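Local coordinates for protein HAD superfamily hydrolase (Brucella suis biovar 1, PDB 6NQ4) that probably hydrolyses phosphate esters as a phosphatase of the haloacid dehalogenase-like family, at residues I71-V85 / N96-T108. Numbering follows the deposited sequence.
With PO4 (phosphate ion), chain G.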
# COMPACT_ATOMS: atom_id res chain seq x y z
N ILE A 71 3.02 -15.56 -6.06
CA ILE A 71 2.43 -14.21 -6.16
C ILE A 71 2.17 -13.68 -4.75
O ILE A 71 1.34 -14.23 -4.02
CB ILE A 71 1.11 -14.21 -6.94
CG1 ILE A 71 1.28 -14.80 -8.35
CG2 ILE A 71 0.54 -12.79 -7.02
CD1 ILE A 71 2.29 -14.12 -9.20
N ILE A 72 2.84 -12.59 -4.40
CA ILE A 72 2.52 -11.84 -3.19
C ILE A 72 1.85 -10.56 -3.65
O ILE A 72 2.47 -9.76 -4.36
CB ILE A 72 3.76 -11.51 -2.36
CG1 ILE A 72 4.68 -12.73 -2.18
CG2 ILE A 72 3.35 -10.89 -1.01
CD1 ILE A 72 4.09 -13.91 -1.43
N LEU A 73 0.62 -10.33 -3.21
CA LEU A 73 0.01 -9.02 -3.46
C LEU A 73 0.48 -8.08 -2.35
O LEU A 73 0.36 -8.41 -1.17
CB LEU A 73 -1.51 -9.14 -3.47
CG LEU A 73 -2.07 -10.08 -4.53
CD1 LEU A 73 -3.60 -10.08 -4.49
CD2 LEU A 73 -1.56 -9.68 -5.91
N VAL A 74 1.08 -6.96 -2.73
CA VAL A 74 1.70 -6.04 -1.79
C VAL A 74 1.00 -4.70 -1.97
O VAL A 74 1.09 -4.08 -3.04
CB VAL A 74 3.21 -5.91 -2.04
CG1 VAL A 74 3.85 -4.95 -1.04
CG2 VAL A 74 3.89 -7.30 -1.98
N THR A 75 0.27 -4.26 -0.95
CA THR A 75 -0.61 -3.11 -1.07
C THR A 75 -0.42 -2.16 0.09
O THR A 75 -0.16 -2.58 1.22
CB THR A 75 -2.10 -3.57 -1.11
OG1 THR A 75 -2.97 -2.43 -1.08
CG2 THR A 75 -2.45 -4.48 0.06
N ASN A 76 -0.56 -0.87 -0.18
CA ASN A 76 -0.50 0.13 0.88
C ASN A 76 -1.79 0.27 1.70
O ASN A 76 -1.88 1.17 2.54
CB ASN A 76 -0.05 1.49 0.33
CG ASN A 76 1.47 1.63 0.33
OD1 ASN A 76 2.17 0.78 0.91
ND2 ASN A 76 1.98 2.68 -0.27
N SER A 77 -2.78 -0.59 1.50
CA SER A 77 -3.96 -0.56 2.36
C SER A 77 -3.54 -0.52 3.83
O SER A 77 -2.66 -1.30 4.24
CB SER A 77 -4.80 -1.81 2.14
OG SER A 77 -5.89 -1.81 3.05
N PRO A 78 -4.16 0.33 4.65
CA PRO A 78 -3.88 0.33 6.09
C PRO A 78 -4.56 -0.80 6.82
O PRO A 78 -4.35 -0.94 8.03
CB PRO A 78 -4.47 1.68 6.54
CG PRO A 78 -5.65 1.85 5.62
CD PRO A 78 -5.18 1.34 4.28
N ARG A 79 -5.43 -1.58 6.14
CA ARG A 79 -6.07 -2.68 6.83
C ARG A 79 -5.15 -3.89 6.87
O ARG A 79 -4.37 -4.12 5.94
CB ARG A 79 -7.37 -3.06 6.14
CG ARG A 79 -8.52 -2.11 6.53
CD ARG A 79 -9.76 -2.38 5.68
NE ARG A 79 -9.54 -1.88 4.33
CZ ARG A 79 -9.87 -2.52 3.21
NH1 ARG A 79 -10.43 -3.73 3.24
NH2 ARG A 79 -9.60 -1.94 2.03
N PRO A 80 -5.20 -4.68 7.94
CA PRO A 80 -4.49 -5.96 7.93
C PRO A 80 -4.96 -6.84 6.78
O PRO A 80 -6.08 -6.71 6.29
CB PRO A 80 -4.86 -6.58 9.28
CG PRO A 80 -5.16 -5.37 10.15
CD PRO A 80 -5.88 -4.44 9.23
N HIS A 81 -4.09 -7.74 6.37
CA HIS A 81 -4.36 -8.57 5.20
C HIS A 81 -5.71 -9.29 5.19
O HIS A 81 -6.29 -9.41 4.10
CB HIS A 81 -3.19 -9.54 4.91
CG HIS A 81 -3.01 -10.60 5.95
ND1 HIS A 81 -2.29 -10.40 7.10
CD2 HIS A 81 -3.50 -11.87 6.03
CE1 HIS A 81 -2.31 -11.50 7.84
NE2 HIS A 81 -3.04 -12.41 7.20
N PRO A 82 -6.24 -9.81 6.31
CA PRO A 82 -7.51 -10.56 6.18
C PRO A 82 -8.65 -9.70 5.67
O PRO A 82 -9.50 -10.20 4.93
CB PRO A 82 -7.75 -11.10 7.59
CG PRO A 82 -6.36 -11.25 8.16
CD PRO A 82 -5.72 -9.95 7.69
N GLY A 83 -8.66 -8.41 5.98
CA GLY A 83 -9.70 -7.53 5.45
C GLY A 83 -9.53 -7.26 3.97
O GLY A 83 -10.52 -7.18 3.24
N VAL A 84 -8.28 -7.10 3.52
CA VAL A 84 -8.02 -6.93 2.08
C VAL A 84 -8.41 -8.19 1.32
O VAL A 84 -9.00 -8.10 0.24
CB VAL A 84 -6.55 -6.53 1.87
CG1 VAL A 84 -6.18 -6.57 0.37
CG2 VAL A 84 -6.28 -5.15 2.50
N VAL A 85 -8.10 -9.37 1.86
CA VAL A 85 -8.52 -10.62 1.23
C VAL A 85 -10.04 -10.68 1.10
O VAL A 85 -10.58 -11.02 0.03
CB VAL A 85 -7.98 -11.83 2.01
CG1 VAL A 85 -8.69 -13.12 1.58
CG2 VAL A 85 -6.47 -12.00 1.77
N ASN A 96 -7.16 -18.45 -6.02
CA ASN A 96 -6.10 -19.08 -6.80
C ASN A 96 -5.29 -18.08 -7.64
O ASN A 96 -4.39 -18.50 -8.37
CB ASN A 96 -6.61 -20.26 -7.64
CG ASN A 96 -7.55 -19.85 -8.77
OD1 ASN A 96 -7.72 -18.67 -9.06
ND2 ASN A 96 -8.16 -20.84 -9.43
N ALA A 97 -5.58 -16.77 -7.55
CA ALA A 97 -4.80 -15.77 -8.27
C ALA A 97 -3.59 -15.27 -7.48
O ALA A 97 -2.79 -14.50 -8.03
CB ALA A 97 -5.67 -14.57 -8.66
N TYR A 98 -3.44 -15.66 -6.22
CA TYR A 98 -2.34 -15.16 -5.42
C TYR A 98 -2.01 -16.19 -4.35
O TYR A 98 -2.82 -17.07 -4.04
CB TYR A 98 -2.68 -13.78 -4.81
CG TYR A 98 -3.93 -13.81 -3.95
CD1 TYR A 98 -5.19 -13.63 -4.51
CD2 TYR A 98 -3.86 -14.03 -2.57
CE1 TYR A 98 -6.35 -13.68 -3.73
CE2 TYR A 98 -4.99 -14.08 -1.79
CZ TYR A 98 -6.24 -13.91 -2.37
OH TYR A 98 -7.36 -13.95 -1.56
N ASP A 99 -0.81 -16.07 -3.79
CA ASP A 99 -0.41 -16.92 -2.67
C ASP A 99 -0.62 -16.25 -1.33
O ASP A 99 -1.09 -16.91 -0.39
CB ASP A 99 1.06 -17.31 -2.82
CG ASP A 99 1.28 -18.27 -3.97
OD1 ASP A 99 1.20 -19.49 -3.73
OD2 ASP A 99 1.48 -17.80 -5.12
N ARG A 100 -0.32 -14.96 -1.22
CA ARG A 100 -0.44 -14.25 0.05
C ARG A 100 -0.60 -12.77 -0.22
O ARG A 100 -0.20 -12.28 -1.29
CB ARG A 100 0.77 -14.51 0.96
CG ARG A 100 0.34 -15.01 2.33
CD ARG A 100 1.48 -15.22 3.30
NE ARG A 100 1.82 -16.62 3.45
CZ ARG A 100 2.84 -17.03 4.20
NH1 ARG A 100 3.12 -18.32 4.30
NH2 ARG A 100 3.58 -16.13 4.83
N VAL A 101 -1.22 -12.08 0.74
CA VAL A 101 -1.36 -10.62 0.73
C VAL A 101 -0.53 -10.06 1.87
O VAL A 101 -0.60 -10.56 3.00
CB VAL A 101 -2.83 -10.20 0.88
CG1 VAL A 101 -2.95 -8.68 0.95
CG2 VAL A 101 -3.66 -10.73 -0.28
N VAL A 102 0.28 -9.03 1.58
CA VAL A 102 1.02 -8.28 2.58
C VAL A 102 0.61 -6.82 2.45
O VAL A 102 0.70 -6.25 1.36
CB VAL A 102 2.54 -8.44 2.40
CG1 VAL A 102 3.28 -7.50 3.34
CG2 VAL A 102 2.95 -9.90 2.65
N THR A 103 0.17 -6.22 3.55
CA THR A 103 -0.33 -4.85 3.51
C THR A 103 0.54 -3.92 4.33
O THR A 103 1.25 -4.33 5.26
CB THR A 103 -1.78 -4.74 3.99
OG1 THR A 103 -1.81 -4.83 5.43
CG2 THR A 103 -2.67 -5.80 3.39
N SER A 104 0.43 -2.62 4.03
CA SER A 104 1.06 -1.62 4.87
C SER A 104 0.53 -1.70 6.30
O SER A 104 1.30 -1.59 7.26
CB SER A 104 0.84 -0.23 4.25
OG SER A 104 1.40 0.79 5.07
N GLY A 105 -0.78 -1.94 6.46
CA GLY A 105 -1.33 -2.15 7.80
C GLY A 105 -0.61 -3.25 8.56
O GLY A 105 -0.31 -3.10 9.75
N ASP A 106 -0.33 -4.38 7.88
CA ASP A 106 0.36 -5.49 8.54
C ASP A 106 1.69 -5.03 9.15
O ASP A 106 1.99 -5.32 10.31
CB ASP A 106 0.68 -6.58 7.52
CG ASP A 106 -0.54 -7.36 7.02
OD1 ASP A 106 -1.54 -7.48 7.74
OD2 ASP A 106 -0.45 -7.89 5.89
N VAL A 107 2.52 -4.35 8.36
CA VAL A 107 3.83 -3.96 8.88
C VAL A 107 3.76 -2.73 9.77
O VAL A 107 4.63 -2.55 10.63
CB VAL A 107 4.88 -3.80 7.76
CG1 VAL A 107 5.24 -5.15 7.18
CG2 VAL A 107 4.42 -2.83 6.67
N THR A 108 2.74 -1.89 9.61
CA THR A 108 2.57 -0.75 10.51
C THR A 108 2.30 -1.20 11.94
O THR A 108 2.64 -0.49 12.89
CB THR A 108 1.47 0.17 9.97
OG1 THR A 108 1.83 0.66 8.68
CG2 THR A 108 1.25 1.38 10.86
P PO4 G . -1.99 0.02 -3.51
O1 PO4 G . -1.86 0.51 -4.95
O2 PO4 G . -2.79 -1.27 -3.46
O3 PO4 G . -2.83 1.17 -2.92
O4 PO4 G . -0.65 -0.02 -2.82
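I72 to T75 pair in parallel with R100 to T103, their axes approaching to 4.7 Å at 23°, and L73 bonds the same neighbour twice, L73 N giving to R100 O and L73 O taking V102 N at 2.8 Å. At the strand's start, D99 OD2 accepts from I71 N on its anti side at 2.9 Å, almost straight (175°), while R65 bridges OD1. V101 and T103 meet helix 81-85: V101 CG2 touches V85 CG2 at 3.7 Å, and V84 CG2 lies 3.8 Å from T103 CG2. L73 crosses Y98 at about a right angle, its CG and CD1 against Y98 CB and CD1 also obliquely against ring atom CG. With T103 OG1 wedged between backbone N and carbonyl carbon (chi1 76°), the hydroxyl donates to R79 O at 2.7 Å while accepting from D106 N. D106 OD2 completes this capping box by taking T103 N, while OD1 receives H81 N (2.9 Å) and H81 ND1 (3.1 Å) from opposite faces of the carboxylate plane, tying the starts of two helices together. T75 OG1 and N76 N donate to a phosphate ion, probably from the crystallisation liquor, that K215 NZ and W44 N also bond, consistent with the phosphate site of HAD phosphatases. In this beta-alpha-beta unit of the Rossmann-like core, strand 100-103 edges the sheet, strand 70-75 joins it to strand 38-41, helix 81-90 covers the L73 and V101 face, and helix 218-232 packs on I72 and V74 across the sheet.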